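Local coordinates for putative phosphohydrolase (Shewanella amazonensis, PDB 3M1T), which is of unknown precise function but carries an HDOD domain, related to the HD-type phosphohydrolases, and probably acts in signal transduction, at residues L25-N30 against K36-K41; L85-A90 against A131-I136; S89-A94 against W189-H194; F111-I116 against G216-A221. All blocks are in the same frame, centred on the assembly; numbering follows the deposited sequence. Where two conformers were deposited one is given.

Contacts 2 and 3 form the middle of the set: their centres lie 7 Å apart, both draw on helix 79-94, and they share S89 and A90. Contact 1, made between the earlier helices 19-29 and 35-43, touches both through side chains of helix 19-29; centre to centre it is about 14 Å from each. Contact 4 joins helices 103-124 and 213-227. Its centre is 12 Å from that of contact 2 and about 26 Å from that of contact 1. Contact 1 closes before the others open, whereas contact 4 alternates along the chain with contacts 2 and 3. Contacts 2 to 4, linked through contact 2, join sequence-distant helices in a strand-free apolar core; contact 1 is a local helical hairpin on its outside.

Contact 1: L25-N30 against K36-K41; sequences LDVVNN and KAVSEK
V27 meets V38 through one methyl each, CG1 of V27 lying 3.8 Å from CG2 of V38, and the two side chains run past one another in opposite directions. The V27 methyl is placed there by a first torsion that sets CG1 anti to the backbone N (chi1 175°), and it also comes within 4.3 Å of A37 CB. V28 adds its own CG1, 3.8 Å from V38 CG1, the pair crossing at about a right angle; V28 has a second conformer, so this detail is less certain. Beyond these methyls, helix 79-94 covers the inner side, with V86 and I87 against V28 and M79 against V38. At the edge, K41 NZ forms a salt bridge with E23 OE1, joining the two helices. The intervening turn is pinned by S33 OG bonded to V27 O and by T34 OG1 bonded to A37 N, while N30 OD1 accepts from D32 N. The axes of segments 25-29 and 36-41 approach to 9.6 Å, with 151° between their directions. Helices 19-29 and 35-43 therefore make a short antiparallel helical hairpin with an apolar seam, near the N-terminal end of the all-helical HDOD domain.

Contact 2: L85-A90 against A131-I136; sequences LVIASA and AFTCGI
At the buried centre of the HDOD domain, helix 79-94 packs against helix 128-137, with I87 and A88 facing T133 and I136. The I87 and T133 side chains cross at about a right angle, and their CG2 methyls are 4.0 Å apart. In T133 a chi1 of -62° sets OG1 beside the backbone N and leaves CG2 opposite that N. The hydroxyl is bonded back along its own helix to E129 O, yet T133 OG1 still borders I87 CD1 at 4.2 Å. I136 reaches A88 with both branches: its CG2 lies 4.2 Å from A88 CA, and its CD1 lies 4.2 Å from A88 CB. The bend at the second torsion of I136 (chi2 -56°) folds CD1 round to the alanine methyl. Helix 128-137 leads straight into H138, whose ND1 is bonded to G135 O; from its sequence setting this histidine probably corresponds to that of the HD signature for which the superfamily is named, although the aspartate of that signature is not kept after it. On the far face of helix 79-94, L85 O accepts two bonds from S89, one from N at 2.9 Å and one from OG at 2.8 Å. They arrive from opposite faces of the carbonyl plane, the hydroxyl tilted 29° from it. V52 of helix 46-56 packs against L85 and S89, while A114 of helix 103-124 touches F132.

Contact 3: S89-A94 against W189-H194; sequences SAVVGA and WKFTPH
V91 divides its two methyls between two aromatic rings in apolar contact, CG1 going to W189 and CG2 to F191; a first torsion of 170°, which carries CG1 to the side remote from the backbone N, spreads them this way. CG1 stands at the edge of the indole, near its plane, 4.5 Å from W189 CZ3. CG2 approaches F191 CZ at 4.2 Å on an oblique course. One turn further along the helix, A94 CB comes to 3.8 Å from W189 CH2, also obliquely, so the six-membered ring of the indole meets two residues of helix 79-94. L17 packs on both A94 and W189, and L137 on both V91 and F191. Polar bonds lie outside the seam. The indole NE1 is bonded to P15 O, which should help to fix the plane of the ring. In the backbone, helix 178-188 ends in a Schellman motif, with K190 at positive phi as the C-prime residue, F191 N directed to A186 O and K190 N to Q187 O. T192 is then the N-cap of helix 193-200. A Schellman-terminated helix is thus followed by a short linker to an N-capped one, its two aromatic residues packed on helix 79-94 in the all-helical HDOD domain.

Contact 4: F111-I116 against G216-A221; sequences FEVAII and GMLAMA
A221, whose backbone N is bonded to M217 O at 2.8 Å in a regular helical turn, turns its methyl to V113 and I116. The methyl is nearest to I116, at 3.6 Å from CG2; with I116 CG1 beside the backbone N (chi1 -63°), CG2 is left to point at the alanine. The other branch of I116 extends past the alanine, bringing CD1 to 3.8 Å from A221 O. On the V113 side the same A221 CB touches both backbone and side chain, 3.7 Å from V113 O and 3.9 Å from V113 CG1. With so small a residue here, the backbones come close: the CA atoms of V113 and A221 are only 5.3 Å apart. Within the all-helical fold, the axes of segments 111-116 and 216-221 approach to 9.1 Å with 124° between their directions, and helices 103-124 and 213-227 join chain regions about a hundred residues distant. L218 starts out from the opposite side of its CA, yet its long side chain returns to the interface and lays CD2 4.0 Å from V113 CG1, the two side chains crossing at about a right angle. C117 of helix 103-124 touches both L218 and A221. Off the seam, the buried carboxylate of E112 is held by main-chain N-H groups, OE1 by G265 N and OE2 by M268 N, linking helix 103-124 to the chain near helix 266-272.

Contact 1: L25-N30 against K36-K41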
# COMPACT_ATOMS: atom_id res chain seq x y z
N LEU A 25 -15.50 5.33 -2.12
CA LEU A 25 -14.70 4.65 -1.09
C LEU A 25 -15.58 4.32 0.12
O LEU A 25 -15.47 3.22 0.68
CB LEU A 25 -13.52 5.51 -0.69
CG LEU A 25 -12.31 5.58 -1.63
CD1 LEU A 25 -11.23 6.50 -1.04
CD2 LEU A 25 -11.72 4.19 -1.83
N ASP A 26 -16.53 5.21 0.43
CA ASP A 26 -17.49 4.99 1.54
C ASP A 26 -18.24 3.72 1.23
O ASP A 26 -18.32 2.79 2.03
CB ASP A 26 -18.33 6.26 1.67
CG ASP A 26 -19.24 6.33 2.91
OD1 ASP A 26 -19.54 5.30 3.46
OD2 ASP A 26 -19.54 7.49 3.25
N VAL A 27 -18.79 3.63 0.03
CA VAL A 27 -19.53 2.46 -0.37
C VAL A 27 -18.70 1.18 -0.35
O VAL A 27 -19.11 0.16 0.21
CB VAL A 27 -20.16 2.68 -1.82
CG1 VAL A 27 -20.83 1.42 -2.29
CG2 VAL A 27 -21.20 3.83 -1.81
N VAL A 28 -17.52 1.17 -0.98
CA VAL A 28 -16.74 -0.09 -1.05
C VAL A 28 -15.91 -0.42 0.20
O VAL A 28 -15.39 -1.51 0.34
CB VAL A 28 -15.82 -0.17 -2.30
CG1 VAL A 28 -16.65 -0.12 -3.58
CG2 VAL A 28 -14.78 0.94 -2.26
N ASN A 29 -15.75 0.54 1.09
CA ASN A 29 -15.15 0.23 2.43
C ASN A 29 -16.20 -0.32 3.39
O ASN A 29 -15.81 -0.86 4.46
CB ASN A 29 -14.46 1.47 3.03
CG ASN A 29 -13.13 1.82 2.37
OD1 ASN A 29 -12.53 0.96 1.75
ND2 ASN A 29 -12.65 3.04 2.53
N ASN A 30 -17.48 -0.17 3.06
CA ASN A 30 -18.59 -0.68 3.87
C ASN A 30 -18.94 -2.11 3.50
O ASN A 30 -19.56 -2.39 2.47
CB ASN A 30 -19.81 0.24 3.76
CG ASN A 30 -20.86 -0.08 4.77
OD1 ASN A 30 -20.88 -1.19 5.31
ND2 ASN A 30 -21.77 0.85 5.01
N LYS A 36 -25.40 -4.27 -5.96
CA LYS A 36 -26.08 -3.20 -6.70
C LYS A 36 -25.47 -1.84 -6.38
O LYS A 36 -25.19 -1.05 -7.28
CB LYS A 36 -27.56 -3.18 -6.32
CG LYS A 36 -28.42 -2.31 -7.18
CD LYS A 36 -29.91 -2.60 -6.94
CE LYS A 36 -30.80 -1.78 -7.86
NZ LYS A 36 -32.23 -2.31 -7.88
N ALA A 37 -25.27 -1.56 -5.09
CA ALA A 37 -24.80 -0.26 -4.67
C ALA A 37 -23.41 0.01 -5.24
O ALA A 37 -23.13 1.12 -5.74
CB ALA A 37 -24.76 -0.16 -3.19
N VAL A 38 -22.55 -0.99 -5.14
CA VAL A 38 -21.16 -0.86 -5.63
C VAL A 38 -21.15 -0.72 -7.16
O VAL A 38 -20.48 0.19 -7.72
CB VAL A 38 -20.27 -2.05 -5.22
CG1 VAL A 38 -18.94 -1.97 -5.96
CG2 VAL A 38 -20.03 -2.06 -3.68
N SER A 39 -21.92 -1.60 -7.84
CA SER A 39 -22.00 -1.57 -9.32
C SER A 39 -22.59 -0.27 -9.83
O SER A 39 -22.02 0.34 -10.76
CB SER A 39 -22.81 -2.75 -9.84
OG SER A 39 -22.25 -3.94 -9.29
N GLU A 40 -23.69 0.18 -9.22
CA GLU A 40 -24.28 1.43 -9.66
C GLU A 40 -23.29 2.60 -9.48
O GLU A 40 -23.15 3.41 -10.39
CB GLU A 40 -25.60 1.71 -8.96
CG GLU A 40 -26.67 0.77 -9.48
CD GLU A 40 -28.06 1.03 -8.93
OE1 GLU A 40 -28.22 1.86 -8.00
OE2 GLU A 40 -28.99 0.37 -9.46
N LYS A 41 -22.61 2.66 -8.33
CA LYS A 41 -21.73 3.81 -8.08
C LYS A 41 -20.61 3.84 -9.14
O LYS A 41 -20.30 4.89 -9.69
CB LYS A 41 -21.17 3.73 -6.67
CG LYS A 41 -20.52 5.02 -6.18
CD LYS A 41 -21.55 6.09 -5.97
CE LYS A 41 -20.96 7.38 -5.38
NZ LYS A 41 -21.98 8.43 -5.01

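Contact 2: L85-A90 against A131-I136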
# COMPACT_ATOMS: atom_id res chain seq x y z
N LEU A 85 -9.85 -3.92 -5.64
CA LEU A 85 -9.40 -3.32 -6.89
C LEU A 85 -9.98 -1.93 -7.12
O LEU A 85 -9.31 -1.06 -7.69
CB LEU A 85 -9.69 -4.25 -8.09
CG LEU A 85 -8.93 -5.56 -8.08
CD1 LEU A 85 -9.31 -6.30 -9.34
CD2 LEU A 85 -7.39 -5.38 -7.95
N VAL A 86 -11.21 -1.72 -6.64
CA VAL A 86 -11.82 -0.37 -6.69
C VAL A 86 -11.03 0.57 -5.81
O VAL A 86 -10.70 1.65 -6.21
CB VAL A 86 -13.33 -0.38 -6.29
CG1 VAL A 86 -13.85 1.05 -6.21
CG2 VAL A 86 -14.12 -1.22 -7.29
N ILE A 87 -10.69 0.13 -4.59
CA ILE A 87 -9.92 0.95 -3.68
C ILE A 87 -8.61 1.31 -4.34
O ILE A 87 -8.20 2.46 -4.35
CB ILE A 87 -9.70 0.24 -2.35
CG1 ILE A 87 -11.02 0.14 -1.60
CG2 ILE A 87 -8.61 1.01 -1.50
CD1 ILE A 87 -11.00 -0.88 -0.44
N ALA A 88 -7.89 0.29 -4.83
CA ALA A 88 -6.63 0.55 -5.52
C ALA A 88 -6.73 1.55 -6.66
O ALA A 88 -5.93 2.50 -6.75
CB ALA A 88 -5.99 -0.82 -6.05
N SER A 89 -7.78 1.38 -7.48
CA SER A 89 -7.95 2.23 -8.66
C SER A 89 -8.28 3.66 -8.25
O SER A 89 -7.79 4.63 -8.83
CB SER A 89 -9.04 1.67 -9.55
OG SER A 89 -8.65 0.40 -10.00
N ALA A 90 -9.06 3.79 -7.19
CA ALA A 90 -9.41 5.12 -6.68
C ALA A 90 -8.18 5.85 -6.11
O ALA A 90 -7.97 7.04 -6.39
CB ALA A 90 -10.52 5.04 -5.62
N ALA A 131 -4.80 -6.62 4.19
CA ALA A 131 -3.36 -6.51 4.03
C ALA A 131 -3.00 -5.97 2.66
O ALA A 131 -2.09 -5.16 2.52
CB ALA A 131 -2.69 -7.89 4.27
N PHE A 132 -3.72 -6.41 1.64
CA PHE A 132 -3.49 -5.88 0.29
C PHE A 132 -3.69 -4.34 0.30
O PHE A 132 -2.86 -3.57 -0.22
CB PHE A 132 -4.42 -6.55 -0.73
CG PHE A 132 -4.14 -6.13 -2.15
CD1 PHE A 132 -4.67 -4.97 -2.67
CD2 PHE A 132 -3.32 -6.91 -2.95
CE1 PHE A 132 -4.36 -4.58 -4.00
CE2 PHE A 132 -3.04 -6.56 -4.28
CZ PHE A 132 -3.54 -5.38 -4.78
N THR A 133 -4.78 -3.90 0.93
CA THR A 133 -5.05 -2.48 0.95
C THR A 133 -4.00 -1.69 1.70
O THR A 133 -3.62 -0.60 1.30
CB THR A 133 -6.50 -2.21 1.49
OG1 THR A 133 -7.42 -2.81 0.59
CG2 THR A 133 -6.81 -0.71 1.58
N CYS A 134 -3.53 -2.24 2.80
CA CYS A 134 -2.46 -1.63 3.54
C CYS A 134 -1.22 -1.45 2.64
O CYS A 134 -0.62 -0.40 2.64
CB CYS A 134 -2.15 -2.48 4.77
SG CYS A 134 -1.20 -1.60 6.04
N GLY A 135 -0.88 -2.49 1.86
CA GLY A 135 0.15 -2.37 0.87
C GLY A 135 -0.08 -1.25 -0.15
O GLY A 135 0.85 -0.46 -0.41
N ILE A 136 -1.30 -1.14 -0.65
CA ILE A 136 -1.63 -0.07 -1.61
C ILE A 136 -1.33 1.29 -1.04
O ILE A 136 -0.83 2.14 -1.73
CB ILE A 136 -3.10 -0.14 -2.05
CG1 ILE A 136 -3.32 -1.40 -2.85
CG2 ILE A 136 -3.53 1.17 -2.80
CD1 ILE A 136 -2.38 -1.57 -4.09

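Contact 3: S89-A94 against W189-H194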
# COMPACT_ATOMS: atom_id res chain seq x y z
N SER A 89 -7.78 1.38 -7.48
CA SER A 89 -7.95 2.23 -8.66
C SER A 89 -8.28 3.66 -8.25
O SER A 89 -7.79 4.63 -8.83
CB SER A 89 -9.04 1.67 -9.55
OG SER A 89 -8.65 0.40 -10.00
N ALA A 90 -9.06 3.79 -7.19
CA ALA A 90 -9.41 5.12 -6.68
C ALA A 90 -8.18 5.85 -6.11
O ALA A 90 -7.97 7.04 -6.39
CB ALA A 90 -10.52 5.04 -5.62
N VAL A 91 -7.41 5.15 -5.30
CA VAL A 91 -6.21 5.71 -4.73
C VAL A 91 -5.20 6.13 -5.83
O VAL A 91 -4.69 7.25 -5.79
CB VAL A 91 -5.59 4.73 -3.71
CG1 VAL A 91 -4.21 5.21 -3.29
CG2 VAL A 91 -6.55 4.53 -2.48
N VAL A 92 -4.96 5.26 -6.79
CA VAL A 92 -4.06 5.55 -7.91
C VAL A 92 -4.52 6.81 -8.65
O VAL A 92 -3.73 7.70 -8.93
CB VAL A 92 -3.96 4.33 -8.89
CG1 VAL A 92 -3.32 4.78 -10.24
CG2 VAL A 92 -3.18 3.15 -8.21
N GLY A 93 -5.83 6.94 -8.87
CA GLY A 93 -6.37 8.11 -9.56
C GLY A 93 -6.22 9.40 -8.79
O GLY A 93 -6.25 10.48 -9.39
N ALA A 94 -6.18 9.32 -7.47
CA ALA A 94 -6.08 10.48 -6.61
C ALA A 94 -4.59 10.86 -6.44
O ALA A 94 -4.36 11.89 -5.90
CB ALA A 94 -6.73 10.20 -5.30
N TRP A 189 -8.52 10.15 4.72
CA TRP A 189 -9.28 9.55 3.65
C TRP A 189 -10.23 8.43 4.15
O TRP A 189 -10.86 7.77 3.35
CB TRP A 189 -8.42 9.07 2.53
CG TRP A 189 -7.80 10.12 1.65
CD1 TRP A 189 -7.93 11.46 1.79
CD2 TRP A 189 -6.99 9.90 0.47
NE1 TRP A 189 -7.23 12.09 0.76
CE2 TRP A 189 -6.65 11.15 -0.04
CE3 TRP A 189 -6.48 8.75 -0.15
CZ2 TRP A 189 -5.85 11.30 -1.18
CZ3 TRP A 189 -5.68 8.90 -1.27
CH2 TRP A 189 -5.39 10.16 -1.77
N LYS A 190 -10.32 8.31 5.44
CA LYS A 190 -11.35 7.53 6.15
C LYS A 190 -11.16 6.03 6.00
O LYS A 190 -12.13 5.23 6.03
CB LYS A 190 -12.77 8.00 5.75
CG LYS A 190 -12.96 9.52 5.88
CD LYS A 190 -14.43 9.99 5.67
CE LYS A 190 -14.53 11.50 5.66
NZ LYS A 190 -15.94 11.90 5.45
N PHE A 191 -9.87 5.61 5.95
CA PHE A 191 -9.54 4.21 6.10
C PHE A 191 -9.55 3.82 7.57
O PHE A 191 -9.52 4.66 8.46
CB PHE A 191 -8.18 3.90 5.44
CG PHE A 191 -8.26 3.96 3.95
CD1 PHE A 191 -8.70 2.83 3.25
CD2 PHE A 191 -7.97 5.11 3.25
CE1 PHE A 191 -8.83 2.87 1.90
CE2 PHE A 191 -8.09 5.15 1.86
CZ PHE A 191 -8.51 4.04 1.19
N THR A 192 -9.63 2.53 7.85
CA THR A 192 -9.76 2.08 9.25
C THR A 192 -8.55 2.32 10.09
O THR A 192 -7.40 2.32 9.59
CB THR A 192 -10.04 0.59 9.36
OG1 THR A 192 -8.94 -0.15 8.83
CG2 THR A 192 -11.32 0.22 8.71
N PRO A 193 -8.75 2.44 11.40
CA PRO A 193 -7.62 2.57 12.30
C PRO A 193 -6.58 1.44 12.21
O PRO A 193 -5.39 1.71 12.29
CB PRO A 193 -8.25 2.58 13.67
CG PRO A 193 -9.63 3.08 13.48
CD PRO A 193 -10.03 2.67 12.10
N HIS A 194 -7.01 0.22 11.93
CA HIS A 194 -6.05 -0.85 11.72
C HIS A 194 -5.08 -0.55 10.58
O HIS A 194 -3.87 -0.77 10.68
CB HIS A 194 -6.75 -2.20 11.40
CG HIS A 194 -7.46 -2.80 12.54
ND1 HIS A 194 -6.90 -2.88 13.80
CD2 HIS A 194 -8.69 -3.36 12.63
CE1 HIS A 194 -7.80 -3.43 14.63
NE2 HIS A 194 -8.88 -3.74 13.93

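Contact 4: F111-I116 against G216-A221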
# COMPACT_ATOMS: atom_id res chain seq x y z
N PHE A 111 2.25 -2.55 -5.59
CA PHE A 111 1.47 -3.77 -5.80
C PHE A 111 2.23 -5.02 -5.42
O PHE A 111 1.65 -5.93 -4.87
CB PHE A 111 1.00 -3.90 -7.26
CG PHE A 111 -0.08 -2.95 -7.65
CD1 PHE A 111 -1.18 -2.75 -6.81
CD2 PHE A 111 -0.01 -2.24 -8.82
CE1 PHE A 111 -2.17 -1.88 -7.17
CE2 PHE A 111 -1.00 -1.37 -9.17
CZ PHE A 111 -2.07 -1.19 -8.36
N GLU A 112 3.53 -5.04 -5.70
CA GLU A 112 4.38 -6.18 -5.29
C GLU A 112 4.28 -6.36 -3.79
O GLU A 112 4.01 -7.46 -3.29
CB GLU A 112 5.86 -6.00 -5.68
CG GLU A 112 6.22 -6.22 -7.15
CD GLU A 112 6.11 -7.67 -7.61
OE1 GLU A 112 6.61 -8.64 -6.92
OE2 GLU A 112 5.58 -7.85 -8.73
N VAL A 113 4.44 -5.25 -3.06
CA VAL A 113 4.30 -5.28 -1.62
C VAL A 113 2.90 -5.73 -1.20
O VAL A 113 2.74 -6.57 -0.32
CB VAL A 113 4.68 -3.92 -0.98
CG1 VAL A 113 4.25 -3.81 0.50
CG2 VAL A 113 6.20 -3.62 -1.15
N ALA A 114 1.87 -5.17 -1.83
CA ALA A 114 0.49 -5.55 -1.53
C ALA A 114 0.21 -7.01 -1.74
O ALA A 114 -0.43 -7.67 -0.92
CB ALA A 114 -0.50 -4.66 -2.35
N ILE A 115 0.71 -7.56 -2.85
CA ILE A 115 0.52 -8.99 -3.13
C ILE A 115 1.19 -9.88 -2.09
O ILE A 115 0.61 -10.90 -1.61
CB ILE A 115 1.03 -9.32 -4.58
CG1 ILE A 115 0.11 -8.70 -5.63
CG2 ILE A 115 1.25 -10.85 -4.75
CD1 ILE A 115 0.76 -8.72 -7.04
N ILE A 116 2.40 -9.49 -1.71
CA ILE A 116 3.13 -10.20 -0.67
C ILE A 116 2.39 -10.13 0.66
O ILE A 116 2.15 -11.14 1.31
CB ILE A 116 4.59 -9.69 -0.52
CG1 ILE A 116 5.42 -9.94 -1.79
CG2 ILE A 116 5.28 -10.38 0.72
CD1 ILE A 116 6.66 -9.05 -1.87
N GLY A 216 3.86 -5.30 10.80
CA GLY A 216 4.85 -6.40 10.67
C GLY A 216 4.84 -6.95 9.27
O GLY A 216 5.91 -7.22 8.67
N MSE A 217 3.64 -7.16 8.73
CA MSE A 217 3.51 -7.62 7.32
C MSE A 217 4.16 -6.64 6.37
O MSE A 217 4.87 -7.04 5.41
CB MSE A 217 2.03 -7.82 6.92
CG MSE A 217 1.38 -9.05 7.55
SE MSE A 217 -0.42 -9.24 7.02
CE MSE A 217 -1.34 -8.83 8.67
N LEU A 218 3.87 -5.33 6.53
CA LEU A 218 4.48 -4.34 5.67
C LEU A 218 5.99 -4.40 5.76
O LEU A 218 6.71 -4.39 4.73
CB LEU A 218 4.02 -2.90 5.95
CG LEU A 218 2.67 -2.50 5.45
CD1 LEU A 218 2.44 -1.06 5.99
CD2 LEU A 218 2.58 -2.60 3.90
N ALA A 219 6.50 -4.47 6.98
CA ALA A 219 7.97 -4.49 7.15
C ALA A 219 8.60 -5.66 6.39
O ALA A 219 9.61 -5.49 5.66
CB ALA A 219 8.32 -4.54 8.62
N MSE A 220 8.00 -6.82 6.55
CA MSE A 220 8.46 -8.05 5.91
C MSE A 220 8.35 -7.97 4.39
O MSE A 220 9.31 -8.20 3.64
CB MSE A 220 7.73 -9.24 6.48
CG MSE A 220 8.06 -10.54 5.76
SE MSE A 220 7.79 -12.02 6.98
CE MSE A 220 8.74 -13.41 5.92
N ALA A 221 7.17 -7.55 3.92
CA ALA A 221 6.85 -7.48 2.49
C ALA A 221 7.77 -6.46 1.79
O ALA A 221 8.25 -6.69 0.67
CB ALA A 221 5.36 -7.14 2.30